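Local coordinates for protein 6-phosphogluconate dehydrogenase NAD-binding (Dyadobacter fermentans, PDB 4GBJ) that probably works as an NAD(P)-dependent oxidoreductase of the 6-phosphogluconate and 3-hydroxyisobutyrate dehydrogenase type, at residues B[19-24]-B[42-47]; B[65-70]-B[77-82]; B[183-188]-B[224-229]; B[263-268]-B[283-288]. One frame throughout, in Å; residues are numbered along the deposited sequence.

The chain passes through the contacts in order, each closing before the next opens. Contacts 1 and 2 belong to the N-terminal Rossmann-type domain, their centres about 19 Å apart: contact 1 joins helices 17-26 and 42-46, and contact 2 fastens the end of helix 72-78 to strand 64-67 of the mixed sheet. Contacts 3 and 4 lie in the helical C-terminal part, with centres about 10 Å apart, and meet directly through the Glu186–Arg268 salt bridge. Centres of the two pairs are 31 to 36 Å apart, so the pairs do not touch, one lying in the probable dinucleotide-binding half and the other in the helical half; both C-terminal contacts also reach the second subunit.

Contact 1. Residues B[19-24]-B[42-47]; sequences PIAEIL and EPLTKL
Glu22 lies across Leu44 and Leu47, and its aliphatic part does the touching. Starting at the root of the side chain, Glu22 CB is 4.0 Å from Leu47 CD2, and the same methyl lies equally far from the backbone O of Glu22. One atom further, Glu22 CG meets Leu44 CD2 at 3.4 Å, a close carbon-carbon approach, with Leu47 CD2 a little more distant. Beyond CG the chain runs extended (chi2 -179°) and crosses the Leu44 side chain at about a right angle. At the tip, the carboxylate oxygen OE2 of Glu22 passes 4.1 Å from Leu44 CD2, a van der Waals neighbour with no hydrogen bond between the two segments. These helices follow successive strands of the Rossmann-type domain: helix 17-26 comes after strand 8-11 and probably after a GxGxxG dinucleotide-binding turn, and the short helix 42-46 comes after strand 31-34. Leu44 carries the buried side of the contact. Its CG stands anti to the carbonyl carbon (chi1 -51°), and the two methyls divide the work, CD2 going to Glu22 and CD1 to Ala21 CB at 3.6 Å. Leu25 of helix 17-26 touches both Leu44 and Leu47, while Leu13 also packs on Leu44.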
loop_
_atom_site.group_PDB
_atom_site.type_symbol
_atom_site.label_atom_id
_atom_site.label_comp_id
_atom_site.label_asym_id
_atom_site.label_seq_id
_atom_site.Cartn_x
_atom_site.Cartn_y
_atom_site.Cartn_z
ATOM N N PRO B 19 15.017 -23.102 6.882
ATOM C CA PRO B 19 15.888 -22.454 5.888
ATOM C C PRO B 19 16.934 -21.524 6.492
ATOM O O PRO B 19 18.037 -21.444 5.955
ATOM C CB PRO B 19 14.902 -21.679 4.982
ATOM C CG PRO B 19 13.606 -21.656 5.729
ATOM C CD PRO B 19 13.592 -22.896 6.554
ATOM N N ILE B 20 16.612 -20.825 7.599
ATOM C CA ILE B 20 17.614 -19.960 8.215
ATOM C C ILE B 20 18.786 -20.808 8.685
ATOM O O ILE B 20 19.921 -20.457 8.396
ATOM C CB ILE B 20 17.040 -19.111 9.369
ATOM C CG1 ILE B 20 16.093 -18.047 8.820
ATOM C CG2 ILE B 20 18.184 -18.424 10.144
ATOM C CD1 ILE B 20 15.199 -17.444 9.794
ATOM N N ALA B 21 18.517 -21.924 9.375
ATOM C CA ALA B 21 19.587 -22.797 9.893
ATOM C C ALA B 21 20.413 -23.430 8.760
ATOM O O ALA B 21 21.627 -23.583 8.882
ATOM C CB ALA B 21 18.990 -23.892 10.766
ATOM N N GLU B 22 19.766 -23.780 7.651
ATOM C CA GLU B 22 20.485 -24.355 6.500
ATOM C C GLU B 22 21.544 -23.370 5.944
ATOM O O GLU B 22 22.642 -23.775 5.598
ATOM C CB GLU B 22 19.499 -24.748 5.395
ATOM C CG GLU B 22 18.621 -25.927 5.785
ATOM C CD GLU B 22 17.623 -26.394 4.745
ATOM O OE1 GLU B 22 17.197 -25.568 3.908
ATOM O OE2 GLU B 22 17.230 -27.583 4.799
ATOM N N ILE B 23 21.214 -22.090 5.871
ATOM C CA ILE B 23 22.168 -21.093 5.384
ATOM C C ILE B 23 23.345 -20.915 6.362
ATOM O O ILE B 23 24.476 -20.714 5.912
ATOM C CB ILE B 23 21.451 -19.754 5.111
ATOM C CG1 ILE B 23 20.659 -19.860 3.817
ATOM C CG2 ILE B 23 22.404 -18.565 5.052
ATOM C CD1 ILE B 23 19.440 -19.002 3.802
ATOM N N LEU B 24 23.089 -20.961 7.679
ATOM C CA LEU B 24 24.168 -20.771 8.645
ATOM C C LEU B 24 25.086 -21.983 8.632
ATOM O O LEU B 24 26.292 -21.810 8.749
ATOM C CB LEU B 24 23.602 -20.477 10.055
ATOM C CG LEU B 24 22.763 -19.203 10.164
ATOM C CD1 LEU B 24 22.252 -18.997 11.614
ATOM C CD2 LEU B 24 23.526 -17.965 9.659
ATOM N N GLU B 42 16.180 -33.448 11.331
ATOM C CA GLU B 42 17.022 -34.409 10.631
ATOM C C GLU B 42 17.585 -33.918 9.277
ATOM O O GLU B 42 18.725 -34.284 9.008
ATOM C CB GLU B 42 16.325 -35.767 10.483
ATOM C CG GLU B 42 16.161 -36.471 11.826
ATOM C CD GLU B 42 17.399 -36.535 12.712
ATOM O OE1 GLU B 42 18.476 -36.921 12.203
ATOM O OE2 GLU B 42 17.292 -36.206 13.917
ATOM N N PRO B 43 16.934 -33.053 8.459
ATOM C CA PRO B 43 17.626 -32.536 7.260
ATOM C C PRO B 43 18.842 -31.650 7.625
ATOM O O PRO B 43 19.793 -31.592 6.846
ATOM C CB PRO B 43 16.537 -31.732 6.525
ATOM C CG PRO B 43 15.250 -32.076 7.196
ATOM C CD PRO B 43 15.601 -32.441 8.597
ATOM N N LEU B 44 18.838 -31.002 8.826
ATOM C CA LEU B 44 19.960 -30.163 9.274
ATOM C C LEU B 44 21.146 -31.019 9.793
ATOM O O LEU B 44 22.306 -30.594 9.671
ATOM C CB LEU B 44 19.512 -29.170 10.358
ATOM C CG LEU B 44 18.284 -28.323 10.043
ATOM C CD1 LEU B 44 18.045 -27.305 11.130
ATOM C CD2 LEU B 44 18.420 -27.637 8.697
ATOM N N THR B 45 20.868 -32.231 10.338
ATOM C CA THR B 45 21.935 -33.146 10.784
ATOM C C THR B 45 22.772 -33.625 9.583
ATOM O O THR B 45 23.974 -33.862 9.735
ATOM C CB THR B 45 21.381 -34.341 11.578
ATOM O OG1 THR B 45 20.326 -34.997 10.866
ATOM C CG2 THR B 45 20.865 -33.930 12.935
ATOM N N LYS B 46 22.159 -33.688 8.387
ATOM C CA LYS B 46 22.865 -34.089 7.172
ATOM C C LYS B 46 23.811 -32.965 6.722
ATOM O O LYS B 46 24.849 -33.245 6.117
ATOM C CB LYS B 46 21.880 -34.451 6.027
ATOM C CG LYS B 46 20.611 -35.250 6.405
ATOM C CD LYS B 46 20.839 -36.490 7.307
ATOM C CE LYS B 46 21.058 -37.760 6.512
ATOM N NZ LYS B 46 19.776 -38.461 6.198
ATOM N N LEU B 47 23.459 -31.698 7.045
ATOM C CA LEU B 47 24.253 -30.518 6.683
ATOM C C LEU B 47 25.371 -30.191 7.700
ATOM O O LEU B 47 26.104 -29.233 7.461
ATOM C CB LEU B 47 23.341 -29.286 6.486
ATOM C CG LEU B 47 22.960 -28.993 5.042
ATOM C CD1 LEU B 47 22.125 -30.105 4.458
ATOM C CD2 LEU B 47 22.217 -27.668 4.953
#

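Contact 2. Residues B[65-70]-B[77-82]; sequences VFSVLA and ELFSME
With CG anti to its carbonyl carbon (chi1 -77°), Phe79 sends its ring towards Ser67 and Val65, while Leu78, whose CG stands anti to the backbone N (chi1 -170°), reaches for Leu69. The ring touches the strand at two places. Phe79 CE2 comes 3.8 Å from Ser67 CB, an oblique approach, and CZ is slightly further from that same carbon. On the other side of CZ, Phe79 CE1 lies 4.3 Å from Val65 CG1, which sits at the ring edge, near its plane. The hydroxyl of Ser67 is close to CE2 too, but it is hydrogen-bonded with NE2 of His93, whose ring stacks with Phe79. Strand 64-67 is an inner parallel strand of the Rossmann-type sheet, between strands 8-11 and 92-95, and helix 72-78 follows it in the chain. Phe79 is the first residue past that helix and the centre of an inverse gamma turn, where the chain bends before Ser80, at the N-cap of helix 81-87, whose OG makes a weak bond to Leu83 N. Where the strand gives way to loop, Leu69 CD1 meets Leu78 CD2 at 3.7 Å, the two side chains crossing at about a right angle. Leu69 also touches the probable dinucleotide-binding turn, and Leu78 packs on Leu11.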
loop_
_atom_site.group_PDB
_atom_site.type_symbol
_atom_site.label_atom_id
_atom_site.label_comp_id
_atom_site.label_asym_id
_atom_site.label_seq_id
_atom_site.Cartn_x
_atom_site.Cartn_y
_atom_site.Cartn_z
ATOM N N VAL B 65 22.438 -17.883 20.970
ATOM C CA VAL B 65 21.279 -18.741 20.753
ATOM C C VAL B 65 20.293 -17.971 19.867
ATOM O O VAL B 65 20.019 -16.825 20.128
ATOM C CB VAL B 65 20.613 -19.271 22.050
ATOM C CG1 VAL B 65 20.260 -18.129 23.022
ATOM C CG2 VAL B 65 19.358 -20.078 21.697
ATOM N N PHE B 66 19.834 -18.578 18.802
ATOM C CA PHE B 66 18.784 -18.012 17.955
ATOM C C PHE B 66 17.497 -18.708 18.310
ATOM O O PHE B 66 17.545 -19.904 18.550
ATOM C CB PHE B 66 19.071 -18.233 16.467
ATOM C CG PHE B 66 20.090 -17.310 15.846
ATOM C CD1 PHE B 66 19.700 -16.309 14.978
ATOM C CD2 PHE B 66 21.442 -17.441 16.133
ATOM C CE1 PHE B 66 20.629 -15.432 14.436
ATOM C CE2 PHE B 66 22.373 -16.571 15.570
ATOM C CZ PHE B 66 21.958 -15.560 14.742
ATOM N N SER B 67 16.354 -18.002 18.295
ATOM C CA SER B 67 15.062 -18.653 18.442
ATOM C C SER B 67 14.083 -18.108 17.433
ATOM O O SER B 67 14.092 -16.912 17.095
ATOM C CB SER B 67 14.502 -18.500 19.854
ATOM O OG SER B 67 14.120 -17.165 20.149
ATOM N N VAL B 68 13.235 -18.988 16.933
ATOM C CA VAL B 68 12.176 -18.554 16.030
ATOM C C VAL B 68 11.021 -19.467 16.334
ATOM O O VAL B 68 11.112 -20.688 16.139
ATOM C CB VAL B 68 12.579 -18.468 14.546
ATOM C CG1 VAL B 68 13.030 -19.786 13.989
ATOM C CG2 VAL B 68 11.434 -17.902 13.710
ATOM N N LEU B 69 10.011 -18.891 17.014
ATOM C CA LEU B 69 8.862 -19.618 17.512
ATOM C C LEU B 69 7.583 -18.905 17.123
ATOM O O LEU B 69 7.632 -17.808 16.577
ATOM C CB LEU B 69 9.001 -19.783 19.021
ATOM C CG LEU B 69 10.294 -20.512 19.469
ATOM C CD1 LEU B 69 10.531 -20.352 20.941
ATOM C CD2 LEU B 69 10.234 -22.000 19.174
ATOM N N ALA B 70 6.459 -19.613 17.253
ATOM C CA ALA B 70 5.161 -19.165 16.750
ATOM C C ALA B 70 4.650 -17.911 17.377
ATOM O O ALA B 70 4.063 -17.094 16.663
ATOM C CB ALA B 70 4.101 -20.247 16.933
ATOM N N GLU B 77 7.720 -19.605 27.446
ATOM C CA GLU B 77 7.766 -20.989 27.979
ATOM C C GLU B 77 9.177 -21.546 27.854
ATOM O O GLU B 77 9.644 -22.288 28.708
ATOM C CB GLU B 77 6.765 -21.888 27.213
ATOM C CG GLU B 77 6.978 -23.405 27.286
ATOM C CD GLU B 77 5.998 -24.210 26.448
ATOM O OE1 GLU B 77 5.469 -23.664 25.452
ATOM O OE2 GLU B 77 5.798 -25.406 26.760
ATOM N N LEU B 78 9.832 -21.238 26.753
ATOM C CA LEU B 78 11.158 -21.749 26.510
ATOM C C LEU B 78 12.218 -20.960 27.260
ATOM O O LEU B 78 13.108 -21.552 27.846
ATOM C CB LEU B 78 11.434 -21.692 25.013
ATOM C CG LEU B 78 12.686 -22.400 24.564
ATOM C CD1 LEU B 78 12.654 -23.861 24.998
ATOM C CD2 LEU B 78 12.854 -22.276 23.073
ATOM N N PHE B 79 12.146 -19.637 27.234
ATOM C CA PHE B 79 13.140 -18.807 27.873
ATOM C C PHE B 79 12.841 -18.575 29.372
ATOM O O PHE B 79 12.668 -17.443 29.855
ATOM C CB PHE B 79 13.326 -17.497 27.088
ATOM C CG PHE B 79 14.160 -17.810 25.868
ATOM C CD1 PHE B 79 15.538 -17.769 25.929
ATOM C CD2 PHE B 79 13.581 -18.359 24.731
ATOM C CE1 PHE B 79 16.315 -18.180 24.845
ATOM C CE2 PHE B 79 14.374 -18.794 23.650
ATOM C CZ PHE B 79 15.731 -18.732 23.739
ATOM N N SER B 80 12.872 -19.678 30.114
ATOM C CA SER B 80 12.673 -19.679 31.555
ATOM C C SER B 80 13.894 -19.076 32.208
ATOM O O SER B 80 14.942 -18.997 31.572
ATOM C CB SER B 80 12.484 -21.112 32.038
ATOM O OG SER B 80 13.669 -21.854 31.771
HETATM N N MSE B 81 13.800 -18.720 33.487
HETATM C CA MSE B 81 14.950 -18.187 34.231
HETATM C C MSE B 81 16.173 -19.130 34.225
HETATM O O MSE B 81 17.298 -18.647 34.165
HETATM C CB MSE B 81 14.554 -17.931 35.698
HETATM C CG MSE B 81 13.731 -16.671 35.894
HETATM SE SE MSE B 81 13.700 -16.295 37.873
HETATM C CE MSE B 81 13.102 -17.893 38.569
ATOM N N GLU B 82 15.947 -20.456 34.321
ATOM C CA GLU B 82 17.017 -21.448 34.389
ATOM C C GLU B 82 17.717 -21.606 33.034
ATOM O O GLU B 82 18.928 -21.781 33.015
ATOM C CB GLU B 82 16.521 -22.806 34.926
ATOM C CG GLU B 82 15.653 -23.603 33.966
ATOM C CD GLU B 82 14.654 -24.518 34.655
ATOM O OE1 GLU B 82 13.431 -24.278 34.517
ATOM O OE2 GLU B 82 15.097 -25.445 35.373
#

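Contact 3. Residues B[183-188]-B[224-229]; sequences CSLEMM and KLVASN
In the all-helical C-terminal part of the chain, the long helix 169-197 is met by the last turns of helix 217-228, and between segments 183-188 and 224-229 it is Val226 that makes the contact. Its two methyls serve different partners. Val226 CG2 is 3.6 Å from Leu185 CD2, methyl against methyl, with the side chains passing at a slant. CG1, anti to the backbone N of Val226 (chi1 -178°), instead lies over the main chain of Met188, a selenomethionine: it comes 3.8 Å from Met188 C and 4.1 Å from Met188 CB. The CA atoms of Met188 and Val226 are 6.8 Å apart here. No hydrogen bond links the two segments; the contact is van der Waals, methyl on methyl and methyl on backbone. Both helices fall within the family region related to the NAD-binding part of 3-hydroxyisobutyrate dehydrogenase. Met188 also packs on Phe219, one of the earlier residues of helix 217-228. Leu185 likewise has Tyr222 of that helix beside it, and Leu285 as well. Other residues of segment 183-188 face the dimer partner: Cys183 packs on Met187 of the second subunit and Ser184 on its Phe214.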
loop_
_atom_site.group_PDB
_atom_site.type_symbol
_atom_site.label_atom_id
_atom_site.label_comp_id
_atom_site.label_asym_id
_atom_site.label_seq_id
_atom_site.Cartn_x
_atom_site.Cartn_y
_atom_site.Cartn_z
ATOM N N CYS B 183 -3.544 -3.643 5.904
ATOM C CA CYS B 183 -4.236 -2.485 5.305
ATOM C C CYS B 183 -4.249 -2.569 3.780
ATOM O O CYS B 183 -5.224 -2.179 3.161
ATOM C CB CYS B 183 -3.601 -1.174 5.742
ATOM S SG CYS B 183 -3.838 -0.776 7.470
ATOM N N SER B 184 -3.170 -3.038 3.186
ATOM C CA SER B 184 -3.065 -3.168 1.716
ATOM C C SER B 184 -4.068 -4.161 1.234
ATOM O O SER B 184 -4.738 -3.926 0.241
ATOM C CB SER B 184 -1.637 -3.554 1.321
ATOM O OG SER B 184 -0.777 -2.558 1.861
ATOM N N LEU B 185 -4.197 -5.283 1.948
ATOM C CA LEU B 185 -5.211 -6.276 1.620
ATOM C C LEU B 185 -6.630 -5.709 1.704
ATOM O O LEU B 185 -7.457 -5.953 0.833
ATOM C CB LEU B 185 -5.124 -7.455 2.574
ATOM C CG LEU B 185 -3.978 -8.456 2.267
ATOM C CD1 LEU B 185 -3.658 -9.285 3.540
ATOM C CD2 LEU B 185 -4.352 -9.357 1.120
ATOM N N GLU B 186 -6.910 -4.976 2.778
ATOM C CA GLU B 186 -8.223 -4.407 2.979
ATOM C C GLU B 186 -8.555 -3.344 1.911
ATOM O O GLU B 186 -9.662 -3.359 1.389
ATOM C CB GLU B 186 -8.347 -3.828 4.405
ATOM C CG GLU B 186 -9.605 -3.021 4.613
ATOM C CD GLU B 186 -10.889 -3.794 4.525
ATOM O OE1 GLU B 186 -11.941 -3.143 4.367
ATOM O OE2 GLU B 186 -10.872 -5.020 4.784
HETATM N N MSE B 187 -7.660 -2.409 1.611
HETATM C CA MSE B 187 -7.997 -1.355 0.651
HETATM C C MSE B 187 -8.213 -1.970 -0.755
HETATM O O MSE B 187 -9.058 -1.497 -1.495
HETATM C CB MSE B 187 -6.946 -0.239 0.620
HETATM C CG MSE B 187 -5.565 -0.665 -0.003
HETATM SE SE MSE B 187 -4.291 0.803 0.020
HETATM C CE MSE B 187 -3.623 0.745 1.801
HETATM N N MSE B 188 -7.468 -3.039 -1.101
HETATM C CA MSE B 188 -7.678 -3.753 -2.367
HETATM C C MSE B 188 -9.039 -4.502 -2.364
HETATM O O MSE B 188 -9.759 -4.454 -3.356
HETATM C CB MSE B 188 -6.539 -4.705 -2.674
HETATM C CG MSE B 188 -5.339 -3.958 -3.177
HETATM SE SE MSE B 188 -3.848 -5.015 -3.804
HETATM C CE MSE B 188 -3.159 -5.816 -2.223
ATOM N N LYS B 224 -2.967 -10.304 -6.337
ATOM C CA LYS B 224 -3.420 -11.422 -7.154
ATOM C C LYS B 224 -4.383 -12.284 -6.323
ATOM O O LYS B 224 -5.422 -12.693 -6.829
ATOM C CB LYS B 224 -2.203 -12.244 -7.652
ATOM C CG LYS B 224 -2.486 -13.240 -8.770
ATOM C CD LYS B 224 -2.146 -12.688 -10.164
ATOM C CE LYS B 224 -0.662 -12.839 -10.483
ATOM N NZ LYS B 224 -0.280 -12.244 -11.793
ATOM N N LEU B 225 -4.081 -12.495 -5.035
ATOM C CA LEU B 225 -4.971 -13.247 -4.141
ATOM C C LEU B 225 -6.325 -12.542 -4.025
ATOM O O LEU B 225 -7.366 -13.156 -4.163
ATOM C CB LEU B 225 -4.402 -13.383 -2.694
ATOM C CG LEU B 225 -2.995 -13.867 -2.455
ATOM C CD1 LEU B 225 -2.813 -14.232 -0.982
ATOM C CD2 LEU B 225 -2.646 -15.025 -3.315
ATOM N N VAL B 226 -6.295 -11.225 -3.809
ATOM C CA VAL B 226 -7.525 -10.450 -3.636
ATOM C C VAL B 226 -8.323 -10.410 -4.931
ATOM O O VAL B 226 -9.541 -10.519 -4.902
ATOM C CB VAL B 226 -7.242 -9.039 -3.080
ATOM C CG1 VAL B 226 -8.557 -8.269 -2.860
ATOM C CG2 VAL B 226 -6.482 -9.145 -1.757
ATOM N N ALA B 227 -7.641 -10.322 -6.057
ATOM C CA ALA B 227 -8.295 -10.283 -7.358
ATOM C C ALA B 227 -9.019 -11.586 -7.603
ATOM O O ALA B 227 -10.176 -11.578 -7.956
ATOM C CB ALA B 227 -7.263 -10.033 -8.465
ATOM N N SER B 228 -8.353 -12.705 -7.388
ATOM C CA SER B 228 -8.977 -14.013 -7.624
ATOM C C SER B 228 -9.901 -14.385 -6.465
ATOM O O SER B 228 -10.768 -15.231 -6.611
ATOM C CB SER B 228 -7.900 -15.063 -7.820
ATOM O OG SER B 228 -7.029 -15.063 -6.706
ATOM N N ASN B 229 -9.709 -13.760 -5.296
ATOM C CA ASN B 229 -10.487 -14.014 -4.089
ATOM C C ASN B 229 -10.342 -15.480 -3.727
ATOM O O ASN B 229 -11.275 -16.066 -3.230
ATOM C CB ASN B 229 -11.966 -13.605 -4.273
ATOM C CG ASN B 229 -12.443 -12.394 -3.531
ATOM O OD1 ASN B 229 -11.806 -11.848 -2.606
ATOM N ND2 ASN B 229 -13.664 -12.028 -3.856
#

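Contact 4. Residues B[263-268]-B[283-288]; sequences DIIRNR and GALALG
Arg268 and Leu285 bring the two backbones within 5.3 Å, CA to CA, where helix 260-274 runs past the 3-10 turn 283-286. The close part of the contact follows the arginine. Its CB lies 4.0 Å from Leu285 CB and 3.7 Å from Leu285 O; CG and CD pass the same carbonyl a little further on. The chain then bends at chi2 (-52°), which turns the guanidinium over the backbone of Gly288. There Gly288 C lies over one face, offset toward the rim, and 3.4 Å from Arg268 NH1. A side chain on Gly288 would run into Arg268 CD, so the bare backbone suits this close approach. The Gly288 carbonyl is near NH1 too, but at an angle too poor for a hydrogen bond. The other part is looser and purely apolar: Ile265 CD1 meets Leu285 CD1 at 3.9 Å, and these side chains also pack on helix 169-197. Asp263 and Asn267 lie on the exposed side of helix 260-274, apart from this packing. The arginine's charge is spent outside the contact, NH2 on Glu186 and NH1 on Asp292, both salt bridges. A leucine in place of Arg268 would probably deprive both carboxylates of this cationic mate and uncover the backbone of Gly288. The flat cation thus does two jobs, its face resting on the glycine backbone while its nitrogens tie helices 169-197 and 288-292 to helix 260-274.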
loop_
_atom_site.group_PDB
_atom_site.type_symbol
_atom_site.label_atom_id
_atom_site.label_comp_id
_atom_site.label_asym_id
_atom_site.label_seq_id
_atom_site.Cartn_x
_atom_site.Cartn_y
_atom_site.Cartn_z
ATOM N N ASP B 263 -8.572 -1.382 13.694
ATOM C CA ASP B 263 -9.878 -1.792 14.245
ATOM C C ASP B 263 -10.706 -2.529 13.186
ATOM O O ASP B 263 -11.258 -3.591 13.460
ATOM C CB ASP B 263 -10.671 -0.586 14.734
ATOM C CG ASP B 263 -10.003 0.263 15.811
ATOM O OD1 ASP B 263 -9.047 -0.223 16.457
ATOM O OD2 ASP B 263 -10.464 1.372 16.044
ATOM N N ILE B 264 -10.704 -1.983 11.956
ATOM C CA ILE B 264 -11.382 -2.547 10.787
ATOM C C ILE B 264 -10.776 -3.903 10.464
ATOM O O ILE B 264 -11.525 -4.829 10.338
ATOM C CB ILE B 264 -11.320 -1.618 9.575
ATOM C CG1 ILE B 264 -12.006 -0.242 9.840
ATOM C CG2 ILE B 264 -11.897 -2.272 8.307
ATOM C CD1 ILE B 264 -13.258 -0.214 10.033
ATOM N N ILE B 265 -9.440 -4.032 10.439
ATOM C CA ILE B 265 -8.746 -5.289 10.156
ATOM C C ILE B 265 -9.112 -6.330 11.187
ATOM O O ILE B 265 -9.471 -7.460 10.832
ATOM C CB ILE B 265 -7.222 -5.039 10.106
ATOM C CG1 ILE B 265 -6.820 -4.181 8.868
ATOM C CG2 ILE B 265 -6.423 -6.288 10.174
ATOM C CD1 ILE B 265 -7.133 -4.739 7.571
ATOM N N ARG B 266 -9.060 -5.948 12.468
ATOM C CA ARG B 266 -9.475 -6.855 13.527
ATOM C C ARG B 266 -10.891 -7.397 13.283
ATOM O O ARG B 266 -11.094 -8.604 13.384
ATOM C CB ARG B 266 -9.411 -6.169 14.897
ATOM C CG ARG B 266 -9.929 -7.011 16.058
ATOM C CD ARG B 266 -9.613 -6.308 17.375
ATOM N NE ARG B 266 -10.328 -6.914 18.494
ATOM C CZ ARG B 266 -11.619 -6.754 18.765
ATOM N NH1 ARG B 266 -12.389 -6.006 17.973
ATOM N NH2 ARG B 266 -12.162 -7.363 19.804
ATOM N N ASN B 267 -11.845 -6.542 12.939
ATOM C CA ASN B 267 -13.245 -6.997 12.706
ATOM C C ASN B 267 -13.349 -7.890 11.501
ATOM O O ASN B 267 -14.177 -8.809 11.531
ATOM C CB ASN B 267 -14.237 -5.822 12.591
ATOM C CG ASN B 267 -14.495 -5.188 13.948
ATOM O OD1 ASN B 267 -14.265 -5.788 14.981
ATOM N ND2 ASN B 267 -14.893 -3.930 13.981
ATOM N N ARG B 268 -12.480 -7.689 10.455
ATOM C CA ARG B 268 -12.506 -8.609 9.324
ATOM C C ARG B 268 -12.169 -10.060 9.755
ATOM O O ARG B 268 -12.774 -10.997 9.257
ATOM C CB ARG B 268 -11.519 -8.191 8.247
ATOM C CG ARG B 268 -11.771 -6.866 7.609
ATOM C CD ARG B 268 -13.185 -6.750 7.109
ATOM N NE ARG B 268 -13.354 -5.677 6.140
ATOM C CZ ARG B 268 -14.523 -5.282 5.641
ATOM N NH1 ARG B 268 -15.645 -5.851 6.032
ATOM N NH2 ARG B 268 -14.576 -4.285 4.772
ATOM N N GLY B 283 -4.853 -13.616 4.044
ATOM C CA GLY B 283 -5.310 -12.729 2.984
ATOM C C GLY B 283 -6.819 -12.679 2.845
ATOM O O GLY B 283 -7.370 -11.703 2.327
ATOM N N ALA B 284 -7.527 -13.746 3.306
ATOM C CA ALA B 284 -8.987 -13.799 3.225
ATOM C C ALA B 284 -9.658 -12.738 4.059
ATOM O O ALA B 284 -10.860 -12.601 3.961
ATOM C CB ALA B 284 -9.483 -15.185 3.630
ATOM N N LEU B 285 -8.919 -11.897 4.818
ATOM C CA LEU B 285 -9.556 -10.766 5.501
ATOM C C LEU B 285 -10.251 -9.892 4.422
ATOM O O LEU B 285 -11.278 -9.236 4.698
ATOM C CB LEU B 285 -8.537 -9.943 6.331
ATOM C CG LEU B 285 -7.550 -9.074 5.527
ATOM C CD1 LEU B 285 -8.106 -7.691 5.228
ATOM C CD2 LEU B 285 -6.220 -8.964 6.251
ATOM N N ALA B 286 -9.677 -9.879 3.190
ATOM C CA ALA B 286 -10.197 -9.085 2.073
ATOM C C ALA B 286 -11.604 -9.526 1.588
ATOM O O ALA B 286 -12.254 -8.741 0.881
ATOM C CB ALA B 286 -9.214 -9.090 0.914
ATOM N N LEU B 287 -12.073 -10.747 1.973
ATOM C CA LEU B 287 -13.421 -11.221 1.678
ATOM C C LEU B 287 -14.479 -10.460 2.398
ATOM O O LEU B 287 -15.613 -10.508 1.941
ATOM C CB LEU B 287 -13.621 -12.722 1.990
ATOM C CG LEU B 287 -13.116 -13.689 0.967
ATOM C CD1 LEU B 287 -13.361 -15.118 1.415
ATOM C CD2 LEU B 287 -13.839 -13.491 -0.395
ATOM N N GLY B 288 -14.168 -9.775 3.503
ATOM C CA GLY B 288 -15.194 -9.000 4.219
ATOM C C GLY B 288 -15.866 -7.939 3.364
ATOM O O GLY B 288 -17.064 -7.691 3.489
#